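Local coordinates for protein tRNA-splicing ligase RtcB (Thermus thermophilus, PDB 2EPG) that probably joins RNA ends carrying a 3'-phosphate or 2',3'-cyclic phosphate to 5'-hydroxyl RNA ends, using GTP and manganese ions, at residues G101-G104 and F105-C109; L118-E121 and D122-R126; K128-A131 and D132-R136; D177-I181 and E182-R186; D193-S196 and E197-E201. All blocks are in the same frame, centred on the assembly; numbering follows the deposited sequence.

Interaction 1 (G101-G104 and F105-C109); sequences GGVG and FDINC
V103 and I107 meet across a sharp reversal of the chain, an inverse gamma turn centred on D106 that overlaps a type II beta turn from D106 to C109, in the loop between strands 97-98 and 110-119. G104, just before the turns, has the most surface covered. Its phi of 103° would jam a CB against the carbonyl O of V103, so a residue without a side chain suits the place. G104 O lies 3.8 Å from I107 CG1. The F105 CB points away from G101-G104, and its ring meets that of H254 and packs on C257 and Q258 of helix 250-265, a setting that suits a large apolar residue. V103 holds CG1 opposite its backbone N (chi1 172°), which brings that methyl within 4.1 Å of I107 CG1. Both branched side chains also pack on strand 332-347. The CB of D106 likewise points away from G101-G104; its OD2 accepts a hydrogen bond from S249 N, and H215 adjoins it, consistent with the predicted role of both D106 and H215 as ligands of the same manganese ion. The gamma turn is closed by a weak bond from I107 N to F105 O, and the beta turn by C109 N, 3.0 Å from D106 O.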
loop_
_atom_site.group_PDB
_atom_site.type_symbol
_atom_site.label_atom_id
_atom_site.label_comp_id
_atom_site.label_asym_id
_atom_site.label_seq_id
_atom_site.Cartn_x
_atom_site.Cartn_y
_atom_site.Cartn_z
ATOM N N GLY A 101 -13.751 -0.487 7.401
ATOM C CA GLY A 101 -13.407 0.917 7.281
ATOM C C GLY A 101 -11.970 1.168 7.696
ATOM O O GLY A 101 -11.394 2.210 7.366
ATOM N N GLY A 102 -11.395 0.215 8.426
ATOM C CA GLY A 102 -10.022 0.342 8.883
ATOM C C GLY A 102 -9.028 -0.086 7.826
ATOM O O GLY A 102 -7.826 0.091 7.980
ATOM N N VAL A 103 -9.535 -0.672 6.752
ATOM C CA VAL A 103 -8.692 -1.129 5.659
ATOM C C VAL A 103 -8.900 -0.187 4.469
ATOM O O VAL A 103 -7.959 0.160 3.768
ATOM C CB VAL A 103 -9.070 -2.575 5.237
ATOM C CG1 VAL A 103 -8.309 -2.972 3.971
ATOM C CG2 VAL A 103 -8.754 -3.558 6.363
ATOM N N GLY A 104 -10.139 0.236 4.256
ATOM C CA GLY A 104 -10.429 1.113 3.141
ATOM C C GLY A 104 -11.082 0.303 2.037
ATOM O O GLY A 104 -10.929 -0.924 1.966
ATOM N N PHE A 105 -11.801 0.978 1.153
ATOM C CA PHE A 105 -12.477 0.260 0.094
ATOM C C PHE A 105 -11.574 -0.427 -0.907
ATOM O O PHE A 105 -11.830 -1.573 -1.267
ATOM C CB PHE A 105 -13.518 1.165 -0.578
ATOM C CG PHE A 105 -14.825 1.210 0.188
ATOM C CD1 PHE A 105 -14.917 1.909 1.393
ATOM C CD2 PHE A 105 -15.910 0.424 -0.211
ATOM C CE1 PHE A 105 -16.071 1.811 2.197
ATOM C CE2 PHE A 105 -17.062 0.318 0.583
ATOM C CZ PHE A 105 -17.142 1.007 1.786
ATOM N N ASP A 106 -10.501 0.223 -1.341
ATOM C CA ASP A 106 -9.632 -0.452 -2.287
ATOM C C ASP A 106 -8.612 -1.332 -1.551
ATOM O O ASP A 106 -7.488 -0.927 -1.287
ATOM C CB ASP A 106 -8.923 0.539 -3.199
ATOM C CG ASP A 106 -8.237 -0.156 -4.379
ATOM O OD1 ASP A 106 -7.762 0.543 -5.301
ATOM O OD2 ASP A 106 -8.168 -1.404 -4.379
ATOM N N ILE A 107 -9.045 -2.542 -1.212
ATOM C CA ILE A 107 -8.224 -3.506 -0.506
ATOM C C ILE A 107 -6.962 -3.814 -1.273
ATOM O O ILE A 107 -6.989 -4.173 -2.455
ATOM C CB ILE A 107 -9.008 -4.800 -0.231
ATOM C CG1 ILE A 107 -10.217 -4.459 0.654
ATOM C CG2 ILE A 107 -8.098 -5.851 0.464
ATOM C CD1 ILE A 107 -11.205 -5.609 0.865
ATOM N N ASN A 108 -5.851 -3.669 -0.565
ATOM C CA ASN A 108 -4.514 -3.873 -1.103
ATOM C C ASN A 108 -4.206 -3.006 -2.296
ATOM O O ASN A 108 -3.514 -3.435 -3.216
ATOM C CB ASN A 108 -4.218 -5.330 -1.451
ATOM C CG ASN A 108 -2.719 -5.568 -1.755
ATOM O OD1 ASN A 108 -1.884 -4.655 -1.608
ATOM N ND2 ASN A 108 -2.378 -6.787 -2.174
ATOM N N CYS A 109 -4.762 -1.797 -2.306
ATOM C CA CYS A 109 -4.397 -0.836 -3.334
ATOM C C CYS A 109 -2.937 -0.751 -2.876
ATOM O O CYS A 109 -2.668 -0.643 -1.666
ATOM C CB CYS A 109 -5.080 0.519 -3.092
ATOM S SG CYS A 109 -4.374 1.907 -4.052
#

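Interaction 2 (L118-E121 and D122-R126); sequences LTLE and DLLPR
T119 and D122 turn their side chains against each other where strand 110-119 gives way to helix 120-123. The D122 carboxylate leans back over the start of the helix, and its OD1 accepts the T119 backbone N-H at 3.3 Å. The bond is fairly straight at the hydrogen (164°), yet the N-H comes from above the carboxylate plane, 42° out of it. D122 has CG opposite its carbonyl carbon and beside its own N, the torsion that folds an acidic group back toward the preceding turn. The T119 hydroxyl has a different partner: OG1 donates to E121 OE1 at 3.0 Å, using the anti lone pair of that oxygen, which the bend of the E121 chain at chi2 brings within reach. Alongside, L118 CD2 lies 3.7 Å from D122 CB, the two side chains crossing at a slant. Replacing D122 with an alanine would probably leave the T119 N-H without its acceptor and make the first turn of the helix less firmly fixed. Round the helix, L120 CD2 presses on L124 CD1 at 3.5 Å, tighter than usual for two methyls, and both leucines pack on L482 of strand 474-486. L120 O serves two N-H groups: L124 N approaches almost straight on, whereas L123 N comes from well above the carbonyl plane. An aspartate three residues after the N-cap threonine, binding back to its N-H, supplies one half of a capping box, a characteristic way to begin an alpha helix.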
loop_
_atom_site.group_PDB
_atom_site.type_symbol
_atom_site.label_atom_id
_atom_site.label_comp_id
_atom_site.label_asym_id
_atom_site.label_seq_id
_atom_site.Cartn_x
_atom_site.Cartn_y
_atom_site.Cartn_z
ATOM N N LEU A 118 18.948 -0.223 -17.030
ATOM C CA LEU A 118 19.043 0.946 -17.899
ATOM C C LEU A 118 19.220 2.280 -17.193
ATOM O O LEU A 118 18.769 2.485 -16.070
ATOM C CB LEU A 118 17.813 1.019 -18.807
ATOM C CG LEU A 118 17.656 -0.154 -19.777
ATOM C CD1 LEU A 118 16.221 -0.257 -20.283
ATOM C CD2 LEU A 118 18.631 0.030 -20.927
ATOM N N THR A 119 19.897 3.198 -17.865
ATOM C CA THR A 119 20.122 4.515 -17.307
ATOM C C THR A 119 19.291 5.475 -18.137
ATOM O O THR A 119 18.841 5.127 -19.231
ATOM C CB THR A 119 21.612 4.893 -17.374
ATOM O OG1 THR A 119 22.020 5.028 -18.745
ATOM C CG2 THR A 119 22.447 3.803 -16.707
ATOM N N LEU A 120 19.071 6.668 -17.608
ATOM C CA LEU A 120 18.287 7.670 -18.299
ATOM C C LEU A 120 18.748 7.822 -19.763
ATOM O O LEU A 120 17.934 7.827 -20.690
ATOM C CB LEU A 120 18.427 9.001 -17.571
ATOM C CG LEU A 120 17.206 9.908 -17.370
ATOM C CD1 LEU A 120 17.707 11.336 -17.258
ATOM C CD2 LEU A 120 16.210 9.787 -18.513
ATOM N N GLU A 121 20.057 7.935 -19.958
ATOM C CA GLU A 121 20.634 8.110 -21.291
ATOM C C GLU A 121 20.199 7.034 -22.280
ATOM O O GLU A 121 19.997 7.316 -23.463
ATOM C CB GLU A 121 22.167 8.134 -21.214
ATOM C CG GLU A 121 22.767 9.304 -20.418
ATOM C CD GLU A 121 22.642 9.150 -18.908
ATOM O OE1 GLU A 121 22.619 7.997 -18.428
ATOM O OE2 GLU A 121 22.580 10.177 -18.196
ATOM N N ASP A 122 20.052 5.808 -21.787
ATOM C CA ASP A 122 19.656 4.678 -22.619
ATOM C C ASP A 122 18.191 4.709 -22.998
ATOM O O ASP A 122 17.800 4.205 -24.050
ATOM C CB ASP A 122 19.906 3.366 -21.883
ATOM C CG ASP A 122 21.361 3.155 -21.536
ATOM O OD1 ASP A 122 21.626 2.433 -20.542
ATOM O OD2 ASP A 122 22.236 3.693 -22.260
ATOM N N LEU A 123 17.379 5.315 -22.146
ATOM C CA LEU A 123 15.939 5.334 -22.357
ATOM C C LEU A 123 15.360 6.479 -23.179
ATOM O O LEU A 123 14.523 6.262 -24.059
ATOM C CB LEU A 123 15.234 5.320 -21.003
ATOM C CG LEU A 123 13.732 5.118 -21.107
ATOM C CD1 LEU A 123 13.481 3.625 -21.064
ATOM C CD2 LEU A 123 13.007 5.809 -19.968
ATOM N N LEU A 124 15.796 7.690 -22.866
ATOM C CA LEU A 124 15.315 8.892 -23.513
ATOM C C LEU A 124 15.099 8.804 -25.020
ATOM O O LEU A 124 14.046 9.191 -25.519
ATOM C CB LEU A 124 16.253 10.052 -23.170
ATOM C CG LEU A 124 15.617 11.246 -22.454
ATOM C CD1 LEU A 124 14.586 10.768 -21.448
ATOM C CD2 LEU A 124 16.702 12.061 -21.767
ATOM N N PRO A 125 16.082 8.288 -25.770
ATOM C CA PRO A 125 15.851 8.220 -27.220
ATOM C C PRO A 125 14.696 7.321 -27.694
ATOM O O PRO A 125 14.279 7.401 -28.855
ATOM C CB PRO A 125 17.222 7.806 -27.774
ATOM C CG PRO A 125 17.877 7.087 -26.626
ATOM C CD PRO A 125 17.455 7.880 -25.417
ATOM N N ARG A 126 14.165 6.483 -26.800
ATOM C CA ARG A 126 13.051 5.597 -27.156
ATOM C C ARG A 126 11.825 5.881 -26.293
ATOM O O ARG A 126 10.888 5.080 -26.223
ATOM C CB ARG A 126 13.447 4.133 -26.975
ATOM C CG ARG A 126 14.793 3.764 -27.564
ATOM C CD ARG A 126 14.906 2.262 -27.669
ATOM N NE ARG A 126 16.284 1.803 -27.580
ATOM C CZ ARG A 126 16.642 0.531 -27.694
ATOM N NH1 ARG A 126 17.919 0.184 -27.593
ATOM N NH2 ARG A 126 15.724 -0.395 -27.917
#

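Interaction 3 (K128-A131 and D132-R136); sequences KELA and DALYR
K128 bends over D132, one helical turn further on. Its chain is kinked at chi2 and again at chi4, and the aliphatic part does the touching: CD and CE each lie 3.0 Å from D132 OD1, a close approach for carbon and oxygen. The last kink carries the amine aside, leaving NZ 4.5 Å from D132 OD1, beyond salt-bridge range. The K128 carbonyl meanwhile takes the D132 N-H in a nearly straight bond (176°). A lysine in place of D132 would probably leave R442, which forms a salt bridge with OD2, without its mate and bring a second positive charge close to K128. E129, its CB directed away, contributes its O, which accepts A133 N. Such bonds from each N-H to the carbonyl four residues earlier define helix 127-137 as a regular alpha helix, amphipathic in its side chains. On the buried face L130 places CG 3.9 Å from L134 CD1; both leucines pack on V219 of strand 216-225, with F319 and A318 of helix 288-321 covering L130 and L134 respectively. A131 has only a methyl group, small enough for its position against I483 of strand 474-486, and its O accepts Y135 N at 3.0 Å.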
loop_
_atom_site.group_PDB
_atom_site.type_symbol
_atom_site.label_atom_id
_atom_site.label_comp_id
_atom_site.label_asym_id
_atom_site.label_seq_id
_atom_site.Cartn_x
_atom_site.Cartn_y
_atom_site.Cartn_z
ATOM N N LYS A 128 9.284 7.822 -26.619
ATOM C CA LYS A 128 8.011 7.804 -27.320
ATOM C C LYS A 128 7.586 6.371 -27.614
ATOM O O LYS A 128 6.469 5.985 -27.307
ATOM C CB LYS A 128 8.125 8.622 -28.614
ATOM C CG LYS A 128 6.803 9.006 -29.252
ATOM C CD LYS A 128 6.290 7.927 -30.203
ATOM C CE LYS A 128 5.122 8.454 -31.040
ATOM N NZ LYS A 128 5.512 9.741 -31.695
ATOM N N GLU A 129 8.480 5.583 -28.203
ATOM C CA GLU A 129 8.174 4.189 -28.516
ATOM C C GLU A 129 7.666 3.434 -27.278
ATOM O O GLU A 129 6.689 2.689 -27.356
ATOM C CB GLU A 129 9.413 3.465 -29.053
ATOM C CG GLU A 129 9.963 3.978 -30.378
ATOM C CD GLU A 129 10.485 5.396 -30.278
ATOM O OE1 GLU A 129 11.129 5.723 -29.259
ATOM O OE2 GLU A 129 10.261 6.179 -31.221
ATOM N N LEU A 130 8.336 3.631 -26.145
ATOM C CA LEU A 130 7.969 2.953 -24.904
ATOM C C LEU A 130 6.601 3.402 -24.405
ATOM O O LEU A 130 5.761 2.577 -24.058
ATOM C CB LEU A 130 9.042 3.199 -23.839
ATOM C CG LEU A 130 8.845 2.537 -22.471
ATOM C CD1 LEU A 130 8.733 1.023 -22.628
ATOM C CD2 LEU A 130 10.022 2.902 -21.556
ATOM N N ALA A 131 6.369 4.708 -24.383
ATOM C CA ALA A 131 5.087 5.220 -23.934
ATOM C C ALA A 131 3.973 4.539 -24.738
ATOM O O ALA A 131 3.015 4.003 -24.166
ATOM C CB ALA A 131 5.033 6.743 -24.112
ATOM N N ASP A 132 4.112 4.540 -26.063
ATOM C CA ASP A 132 3.124 3.917 -26.943
ATOM C C ASP A 132 2.986 2.423 -26.684
ATOM O O ASP A 132 1.881 1.881 -26.712
ATOM C CB ASP A 132 3.511 4.124 -28.414
ATOM C CG ASP A 132 3.496 5.579 -28.820
ATOM O OD1 ASP A 132 4.151 5.901 -29.828
ATOM O OD2 ASP A 132 2.828 6.395 -28.147
ATOM N N ALA A 133 4.104 1.748 -26.449
ATOM C CA ALA A 133 4.051 0.317 -26.195
ATOM C C ALA A 133 3.372 0.038 -24.850
ATOM O O ALA A 133 2.616 -0.923 -24.728
ATOM C CB ALA A 133 5.458 -0.278 -26.224
ATOM N N LEU A 134 3.625 0.886 -23.850
ATOM C CA LEU A 134 3.025 0.701 -22.529
ATOM C C LEU A 134 1.507 0.913 -22.569
ATOM O O LEU A 134 0.745 0.161 -21.948
ATOM C CB LEU A 134 3.664 1.660 -21.506
ATOM C CG LEU A 134 5.056 1.227 -21.021
ATOM C CD1 LEU A 134 5.699 2.323 -20.192
ATOM C CD2 LEU A 134 4.933 -0.057 -20.215
ATOM N N TYR A 135 1.080 1.942 -23.294
ATOM C CA TYR A 135 -0.338 2.256 -23.425
ATOM C C TYR A 135 -1.077 1.147 -24.176
ATOM O O TYR A 135 -2.251 0.898 -23.936
ATOM C CB TYR A 135 -0.530 3.573 -24.179
ATOM C CG TYR A 135 -1.985 3.914 -24.329
ATOM C CD1 TYR A 135 -2.750 4.259 -23.213
ATOM C CD2 TYR A 135 -2.627 3.800 -25.562
ATOM C CE1 TYR A 135 -4.122 4.474 -23.313
ATOM C CE2 TYR A 135 -4.011 4.011 -25.675
ATOM C CZ TYR A 135 -4.746 4.345 -24.542
ATOM O OH TYR A 135 -6.110 4.523 -24.627
ATOM N N ARG A 136 -0.374 0.479 -25.079
ATOM C CA ARG A 136 -0.955 -0.585 -25.880
ATOM C C ARG A 136 -0.937 -1.945 -25.172
ATOM O O ARG A 136 -1.916 -2.689 -25.229
ATOM C CB ARG A 136 -0.194 -0.687 -27.202
ATOM C CG ARG A 136 -0.849 -1.554 -28.255
ATOM C CD ARG A 136 0.057 -1.685 -29.471
ATOM N NE ARG A 136 1.227 -2.520 -29.195
ATOM C CZ ARG A 136 2.493 -2.115 -29.308
ATOM N NH1 ARG A 136 3.481 -2.962 -29.031
ATOM N NH2 ARG A 136 2.780 -0.871 -29.690
#

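Interaction 4 (D177-I181 and E182-R186); sequences DVRFI and ESQGR
I181 O accepts the Q184 N-H at 2.9 Å, with the donor 51° out of the carbonyl plane, a bond that spans E182 and S183. The extended E182 chain carries its carboxylate to two partners, OE2 forming a salt bridge with K343 and OE1 accepting from A338 N. S183, Q184 and G185 follow with positive phi in succession, a short left-handed helical turn closed by bonds to carbonyls three residues back. S183 OG is hydrogen-bonded to the same lysine. Q184 bonds back to the first segment by a second route, its CA making a CH...O contact with V178 O. The bent Q184 side chain crosses V178 at about a right angle, with CB 3.5 Å from V178 CG1; its aliphatic part covers that methyl while the polar amide can stay at the exposed surface. G185 completes the turn beside I181, whose CG2 is 3.2 Å from G185 N. A CB here would probably crowd I181 CD1, and the phi of 68° is itself easiest for glycine. In the fold, V178 and I181 pack on V168 and A164 of helix 164-169 respectively, I181 also touches F305 and Q309 of helix 288-321, and E182 bonds through its backbone to D336 of strand 332-347.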
loop_
_atom_site.group_PDB
_atom_site.type_symbol
_atom_site.label_atom_id
_atom_site.label_comp_id
_atom_site.label_asym_id
_atom_site.label_seq_id
_atom_site.Cartn_x
_atom_site.Cartn_y
_atom_site.Cartn_z
ATOM N N ASP A 177 10.371 -13.159 -8.816
ATOM C CA ASP A 177 9.473 -12.038 -8.519
ATOM C C ASP A 177 8.807 -12.101 -7.153
ATOM O O ASP A 177 8.753 -11.109 -6.439
ATOM C CB ASP A 177 8.384 -11.915 -9.588
ATOM C CG ASP A 177 8.914 -11.396 -10.901
ATOM O OD1 ASP A 177 8.155 -11.390 -11.883
ATOM O OD2 ASP A 177 10.088 -10.985 -10.964
ATOM N N VAL A 178 8.314 -13.283 -6.802
ATOM C CA VAL A 178 7.600 -13.512 -5.562
ATOM C C VAL A 178 8.360 -13.183 -4.289
ATOM O O VAL A 178 7.745 -12.788 -3.302
ATOM C CB VAL A 178 7.106 -14.988 -5.494
ATOM C CG1 VAL A 178 6.539 -15.297 -4.116
ATOM C CG2 VAL A 178 6.037 -15.217 -6.563
ATOM N N ARG A 179 9.683 -13.364 -4.318
ATOM C CA ARG A 179 10.550 -13.099 -3.168
ATOM C C ARG A 179 10.506 -11.646 -2.728
ATOM O O ARG A 179 10.760 -11.336 -1.567
ATOM C CB ARG A 179 12.013 -13.419 -3.501
ATOM C CG ARG A 179 12.311 -14.858 -3.894
ATOM C CD ARG A 179 13.226 -15.518 -2.862
ATOM N NE ARG A 179 14.332 -14.626 -2.495
ATOM C CZ ARG A 179 15.104 -14.798 -1.429
ATOM N NH1 ARG A 179 16.079 -13.943 -1.164
ATOM N NH2 ARG A 179 14.899 -15.830 -0.628
ATOM N N PHE A 180 10.186 -10.750 -3.652
ATOM C CA PHE A 180 10.166 -9.329 -3.321
ATOM C C PHE A 180 8.790 -8.679 -3.232
ATOM O O PHE A 180 8.613 -7.475 -3.448
ATOM C CB PHE A 180 11.086 -8.605 -4.295
ATOM C CG PHE A 180 12.459 -9.215 -4.341
ATOM C CD1 PHE A 180 12.777 -10.180 -5.293
ATOM C CD2 PHE A 180 13.399 -8.905 -3.363
ATOM C CE1 PHE A 180 14.014 -10.833 -5.270
ATOM C CE2 PHE A 180 14.639 -9.549 -3.330
ATOM C CZ PHE A 180 14.946 -10.514 -4.286
ATOM N N ILE A 181 7.810 -9.501 -2.906
ATOM C CA ILE A 181 6.463 -9.012 -2.709
ATOM C C ILE A 181 6.213 -9.223 -1.230
ATOM O O ILE A 181 6.639 -10.238 -0.669
ATOM C CB ILE A 181 5.418 -9.844 -3.472
ATOM C CG1 ILE A 181 5.761 -9.888 -4.962
ATOM C CG2 ILE A 181 4.026 -9.236 -3.257
ATOM C CD1 ILE A 181 4.850 -10.830 -5.752
ATOM N N GLU A 182 5.540 -8.268 -0.602
ATOM C CA GLU A 182 5.178 -8.381 0.805
ATOM C C GLU A 182 4.375 -9.691 0.924
ATOM O O GLU A 182 3.495 -9.954 0.097
ATOM C CB GLU A 182 4.297 -7.195 1.198
ATOM C CG GLU A 182 3.783 -7.230 2.627
ATOM C CD GLU A 182 2.670 -6.213 2.884
ATOM O OE1 GLU A 182 2.498 -5.275 2.077
ATOM O OE2 GLU A 182 1.957 -6.358 3.903
ATOM N N SER A 183 4.678 -10.492 1.947
ATOM C CA SER A 183 4.004 -11.777 2.191
ATOM C C SER A 183 4.055 -12.675 0.973
ATOM O O SER A 183 3.181 -13.518 0.790
ATOM C CB SER A 183 2.539 -11.552 2.562
ATOM O OG SER A 183 2.432 -10.918 3.819
ATOM N N GLN A 184 5.086 -12.487 0.149
ATOM C CA GLN A 184 5.254 -13.244 -1.077
ATOM C C GLN A 184 4.014 -13.156 -1.978
ATOM O O GLN A 184 3.735 -14.066 -2.762
ATOM C CB GLN A 184 5.627 -14.710 -0.763
ATOM C CG GLN A 184 7.043 -14.859 -0.172
ATOM C CD GLN A 184 7.815 -16.075 -0.719
ATOM O OE1 GLN A 184 7.463 -17.240 -0.463
ATOM N NE2 GLN A 184 8.875 -15.801 -1.486
ATOM N N GLY A 185 3.283 -12.047 -1.861
ATOM C CA GLY A 185 2.101 -11.835 -2.678
ATOM C C GLY A 185 0.945 -12.765 -2.370
ATOM O O GLY A 185 0.128 -13.027 -3.242
ATOM N N ARG A 186 0.864 -13.246 -1.130
ATOM C CA ARG A 186 -0.199 -14.163 -0.724
ATOM C C ARG A 186 -0.603 -14.016 0.723
ATOM O O ARG A 186 0.203 -14.297 1.614
ATOM C CB ARG A 186 0.247 -15.619 -0.922
ATOM C CG ARG A 186 -0.770 -16.688 -0.500
ATOM C CD ARG A 186 -0.172 -18.096 -0.669
ATOM N NE ARG A 186 -1.106 -19.196 -0.396
ATOM C CZ ARG A 186 -1.385 -19.684 0.813
ATOM N NH1 ARG A 186 -2.253 -20.686 0.937
ATOM N NH2 ARG A 186 -0.795 -19.188 1.892
#

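Interaction 5 (D193-S196 and E197-E201); sequences DKVS and ERAFE
S196 meets A199 at the start of helix 197-203 as its N-cap residue, and its short side chain makes its contacts at OG. CB follows directly on the backbone as the chain turns into the helix. From there OG stands between the backbone N and the carbonyl carbon (chi1 77°), a torsion that aims it at the first turn. It accepts the A199 N-H at 3.0 Å, with 159° at the hydrogen, supplying a side-chain acceptor for a first-turn N-H, the classic N-cap role. The same oxygen also lies near two carbons, A199 CB at 3.5 Å and R198 CB at 3.8 Å, and it is also hydrogen-bonded to D259. Serine suits the site because one short hydroxyl arm can both cap and reach this second partner. Its carbonyl starts the regular pattern, S196 O accepting F200 N at 2.9 Å. Just before it, V195 places CG1 3.8 Å from A199 CB, an apolar contact next to the cap. The helix start sits among three others: V195 packs on A296 and A299 of helix 288-321, A199 on Q255 and V256 of helix 250-265, and F200 on helix 153-162.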
loop_
_atom_site.group_PDB
_atom_site.type_symbol
_atom_site.label_atom_id
_atom_site.label_comp_id
_atom_site.label_asym_id
_atom_site.label_seq_id
_atom_site.Cartn_x
_atom_site.Cartn_y
_atom_site.Cartn_z
ATOM N N ASP A 193 -14.809 -18.448 -1.400
ATOM C CA ASP A 193 -16.208 -18.716 -1.047
ATOM C C ASP A 193 -16.861 -17.556 -0.306
ATOM O O ASP A 193 -18.080 -17.385 -0.374
ATOM C CB ASP A 193 -16.326 -19.978 -0.186
ATOM C CG ASP A 193 -15.929 -21.245 -0.936
ATOM O OD1 ASP A 193 -15.676 -22.275 -0.267
ATOM O OD2 ASP A 193 -15.875 -21.217 -2.192
ATOM N N LYS A 194 -16.052 -16.764 0.396
ATOM C CA LYS A 194 -16.549 -15.626 1.165
ATOM C C LYS A 194 -16.626 -14.355 0.322
ATOM O O LYS A 194 -17.066 -13.303 0.792
ATOM C CB LYS A 194 -15.647 -15.404 2.381
ATOM C CG LYS A 194 -15.333 -16.692 3.154
ATOM C CD LYS A 194 -16.594 -17.330 3.742
ATOM C CE LYS A 194 -16.256 -18.570 4.556
ATOM N NZ LYS A 194 -17.363 -18.912 5.484
ATOM N N VAL A 195 -16.188 -14.450 -0.925
ATOM C CA VAL A 195 -16.235 -13.310 -1.846
ATOM C C VAL A 195 -17.561 -13.416 -2.603
ATOM O O VAL A 195 -17.851 -14.452 -3.201
ATOM C CB VAL A 195 -15.054 -13.370 -2.834
ATOM C CG1 VAL A 195 -15.175 -12.262 -3.886
ATOM C CG2 VAL A 195 -13.743 -13.252 -2.069
ATOM N N SER A 196 -18.362 -12.355 -2.578
ATOM C CA SER A 196 -19.671 -12.370 -3.240
ATOM C C SER A 196 -19.560 -12.521 -4.742
ATOM O O SER A 196 -18.536 -12.175 -5.338
ATOM C CB SER A 196 -20.458 -11.092 -2.921
ATOM O OG SER A 196 -19.979 -9.993 -3.668
ATOM N N GLU A 197 -20.622 -13.040 -5.353
ATOM C CA GLU A 197 -20.650 -13.237 -6.800
ATOM C C GLU A 197 -20.398 -11.917 -7.476
ATOM O O GLU A 197 -19.660 -11.837 -8.449
ATOM C CB GLU A 197 -22.018 -13.736 -7.271
ATOM C CG GLU A 197 -22.484 -15.019 -6.650
ATOM C CD GLU A 197 -23.774 -15.483 -7.278
ATOM O OE1 GLU A 197 -23.733 -15.864 -8.464
ATOM O OE2 GLU A 197 -24.824 -15.451 -6.600
ATOM N N ARG A 198 -21.044 -10.880 -6.957
ATOM C CA ARG A 198 -20.914 -9.546 -7.511
ATOM C C ARG A 198 -19.459 -9.061 -7.490
ATOM O O ARG A 198 -18.973 -8.501 -8.476
ATOM C CB ARG A 198 -21.806 -8.590 -6.729
ATOM C CG ARG A 198 -21.718 -7.158 -7.170
ATOM C CD ARG A 198 -22.711 -6.326 -6.390
ATOM N NE ARG A 198 -22.650 -4.915 -6.752
ATOM C CZ ARG A 198 -23.548 -4.018 -6.360
ATOM N NH1 ARG A 198 -23.428 -2.748 -6.724
ATOM N NH2 ARG A 198 -24.579 -4.400 -5.615
ATOM N N ALA A 199 -18.768 -9.269 -6.371
ATOM C CA ALA A 199 -17.375 -8.844 -6.271
ATOM C C ALA A 199 -16.529 -9.653 -7.243
ATOM O O ALA A 199 -15.684 -9.119 -7.947
ATOM C CB ALA A 199 -16.872 -9.032 -4.844
ATOM N N PHE A 200 -16.774 -10.951 -7.290
ATOM C CA PHE A 200 -16.020 -11.824 -8.170
ATOM C C PHE A 200 -16.110 -11.445 -9.649
ATOM O O PHE A 200 -15.085 -11.304 -10.319
ATOM C CB PHE A 200 -16.475 -13.267 -7.977
ATOM C CG PHE A 200 -15.693 -14.249 -8.776
ATOM C CD1 PHE A 200 -15.832 -14.307 -10.162
ATOM C CD2 PHE A 200 -14.786 -15.101 -8.150
ATOM C CE1 PHE A 200 -15.081 -15.199 -10.914
ATOM C CE2 PHE A 200 -14.026 -16.000 -8.891
ATOM C CZ PHE A 200 -14.174 -16.048 -10.279
ATOM N N GLU A 201 -17.330 -11.294 -10.160
ATOM C CA GLU A 201 -17.541 -10.935 -11.561
ATOM C C GLU A 201 -17.114 -9.501 -11.864
ATOM O O GLU A 201 -16.673 -9.197 -12.967
ATOM C CB GLU A 201 -19.019 -11.102 -11.938
ATOM C CG GLU A 201 -19.537 -12.538 -11.893
ATOM C CD GLU A 201 -21.037 -12.631 -12.169
ATOM O OE1 GLU A 201 -21.585 -13.756 -12.111
ATOM O OE2 GLU A 201 -21.671 -11.581 -12.443
#

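How the interactions relate
Interaction 1 lies nearest the predicted active site: it holds D106, and the side chain of V103 is about 4 Å from that of N340, a predicted GMP-binding residue. Interaction 4 comes within about 6 Å of interaction 1 at the nearest atoms, the side chain of E182 being about 7 Å from that of H339, a predicted ligand of the second manganese ion. Interactions 2 and 3 form a pair on successive helices, touching where L123 CD1 packs on L130 CD2 at 3.6 Å; L134 of interaction 3 is about 4 Å, side chain to side chain, from predicted GMP-binding L217. Interaction 5, its centre about 16 Å from that of interaction 1, shares helix 250-265 with it as a neighbour.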